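Local structure of DNA-entry nuclease inhibitor (Bacillus subtilis subsp. subtilis, 4MQD) at residues F52-N57 with D126-D131. The protein inhibits the DNA-degrading activity of the DNA-entry nuclease and takes part in the competence of cells for transformation. Residues are numbered along the deposited sequence; the frame is centred on the assembly and turned at random.
Sequences FEAQRN and DTYIID
Tyr128 reaches across to the chain leaving strand 49-53, where its hydroxyl accepts a hydrogen bond from the backbone of Gln55, N to OH 2.9 Å, with an N-H...O angle of 156° and the donor near the ring plane. A water, also at that edge, accepts a bond from the hydroxyl of Tyr128, water oxygen to OH 2.6 Å. Tyrosine fits here as a long ring whose end both accepts and donates. Ala54 suits its place because its small methyl can lie obliquely against the ring, CB 3.7 Å from CZ of Tyr128. A phenylalanine in place of Tyr128 would probably keep this apolar contact but leave the Gln55 N-H and the water without their shared partner.

The water also donates to Asp126, its oxygen 2.7 Å from OD2, and so links the two side chains. OD2 of Asp126 also receives NH1 of Arg56 in a salt bridge of 3.0 Å, on the syn side but tilted out of the carboxylate plane. Although the bond lies nearly in the guanidinium plane, the carboxylate is turned 58° from it. The Arg56 chain, bent at chi3 (62°), curls round the Asp126 carboxylate, and NH1 of Arg56 also bonds to OE1 of Gln55 at 3.1 Å.

These polar groups lie where two beta-sheets come together: 49-53 belongs to the antiparallel sheet, whereas 127-134 is the central strand of the mixed one. Segment 52-57 leads to 59-66, the parallel neighbour of 127-134. Farther out, Phe20 meets the Tyr128 ring edge-to-face. OD1 of Asp126 accepts the backbone N-H of Ala118, so a carboxylate suits a place with donors at both oxygens. Glu76 OE1 accepts NE2 of Gln55, an amide that donates there and accepts from Arg56.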
# COMPACT_ATOMS: atom_id res chain seq x y z
N PHE A 52 -3.24 -19.83 3.35
CA PHE A 52 -2.27 -18.77 3.54
C PHE A 52 -1.78 -18.78 4.99
O PHE A 52 -2.56 -19.02 5.91
CB PHE A 52 -2.88 -17.41 3.20
CG PHE A 52 -3.15 -17.23 1.73
CD1 PHE A 52 -2.11 -16.97 0.85
CD2 PHE A 52 -4.44 -17.32 1.23
CE1 PHE A 52 -2.35 -16.80 -0.50
CE2 PHE A 52 -4.69 -17.16 -0.12
CZ PHE A 52 -3.65 -16.90 -0.99
N GLU A 53 -0.49 -18.54 5.17
CA GLU A 53 0.10 -18.46 6.49
C GLU A 53 -0.29 -17.15 7.16
O GLU A 53 -0.27 -16.09 6.53
CB GLU A 53 1.62 -18.54 6.39
CG GLU A 53 2.33 -18.66 7.74
CD GLU A 53 3.74 -18.12 7.72
OE1 GLU A 53 4.10 -17.36 6.79
OE2 GLU A 53 4.50 -18.45 8.66
N ALA A 54 -0.64 -17.23 8.44
CA ALA A 54 -0.94 -16.06 9.25
C ALA A 54 0.14 -15.90 10.30
O ALA A 54 0.75 -16.89 10.72
CB ALA A 54 -2.31 -16.21 9.91
N GLN A 55 0.39 -14.66 10.71
CA GLN A 55 1.47 -14.37 11.65
C GLN A 55 1.19 -14.90 13.06
O GLN A 55 2.11 -15.36 13.74
CB GLN A 55 1.72 -12.87 11.72
CG GLN A 55 2.34 -12.29 10.46
CD GLN A 55 2.79 -10.86 10.65
OE1 GLN A 55 2.21 -10.11 11.43
NE2 GLN A 55 3.84 -10.47 9.93
N ARG A 56 -0.06 -14.84 13.48
CA ARG A 56 -0.44 -15.29 14.82
C ARG A 56 -1.91 -15.69 14.90
O ARG A 56 -2.70 -15.39 14.01
CB ARG A 56 -0.13 -14.20 15.85
CG ARG A 56 -0.77 -12.85 15.55
CD ARG A 56 -0.25 -11.76 16.48
NE ARG A 56 1.19 -11.54 16.32
CZ ARG A 56 1.76 -10.87 15.32
NH1 ARG A 56 1.03 -10.33 14.34
NH2 ARG A 56 3.08 -10.75 15.29
N ASN A 57 -2.25 -16.39 15.98
CA ASN A 57 -3.61 -16.80 16.25
C ASN A 57 -4.33 -15.70 17.02
O ASN A 57 -4.03 -15.45 18.19
CB ASN A 57 -3.63 -18.11 17.04
CG ASN A 57 -2.96 -19.24 16.29
OD1 ASN A 57 -2.99 -19.29 15.06
ND2 ASN A 57 -2.34 -20.15 17.03
N ASP A 126 -4.74 -7.66 13.15
CA ASP A 126 -4.09 -8.30 12.01
C ASP A 126 -5.08 -8.39 10.86
O ASP A 126 -6.18 -8.90 11.01
CB ASP A 126 -3.57 -9.69 12.39
CG ASP A 126 -2.36 -9.63 13.30
OD1 ASP A 126 -1.85 -8.52 13.57
OD2 ASP A 126 -1.91 -10.71 13.74
N THR A 127 -4.68 -7.85 9.71
CA THR A 127 -5.56 -7.72 8.57
C THR A 127 -4.95 -8.42 7.36
O THR A 127 -3.76 -8.25 7.07
CB THR A 127 -5.82 -6.24 8.24
OG1 THR A 127 -6.35 -5.58 9.39
CG2 THR A 127 -6.80 -6.10 7.08
N TYR A 128 -5.76 -9.22 6.68
CA TYR A 128 -5.32 -9.95 5.50
C TYR A 128 -6.15 -9.52 4.29
O TYR A 128 -7.35 -9.79 4.23
CB TYR A 128 -5.41 -11.45 5.75
CG TYR A 128 -4.45 -11.89 6.83
CD1 TYR A 128 -3.14 -12.24 6.53
CD2 TYR A 128 -4.85 -11.92 8.17
CE1 TYR A 128 -2.25 -12.62 7.52
CE2 TYR A 128 -3.96 -12.30 9.17
CZ TYR A 128 -2.67 -12.65 8.84
OH TYR A 128 -1.79 -13.03 9.82
N ILE A 129 -5.50 -8.82 3.37
CA ILE A 129 -6.16 -8.32 2.17
C ILE A 129 -5.98 -9.34 1.06
O ILE A 129 -4.86 -9.74 0.74
CB ILE A 129 -5.58 -6.95 1.72
CG1 ILE A 129 -5.70 -5.93 2.85
CG2 ILE A 129 -6.28 -6.46 0.46
CD1 ILE A 129 -5.03 -4.60 2.57
N ILE A 130 -7.10 -9.76 0.47
CA ILE A 130 -7.10 -10.79 -0.56
C ILE A 130 -7.73 -10.25 -1.84
O ILE A 130 -8.94 -10.01 -1.89
CB ILE A 130 -7.86 -12.05 -0.08
CG1 ILE A 130 -7.25 -12.56 1.23
CG2 ILE A 130 -7.81 -13.14 -1.15
CD1 ILE A 130 -8.08 -13.62 1.93
N ASP A 131 -6.91 -10.05 -2.87
CA ASP A 131 -7.37 -9.52 -4.15
C ASP A 131 -7.34 -10.60 -5.23
O ASP A 131 -6.28 -11.13 -5.57
CB ASP A 131 -6.50 -8.33 -4.58
CG ASP A 131 -7.00 -7.64 -5.85
OD1 ASP A 131 -8.21 -7.70 -6.16
OD2 ASP A 131 -6.17 -7.01 -6.55
O HOH W 1 -2.51 -12.96 12.34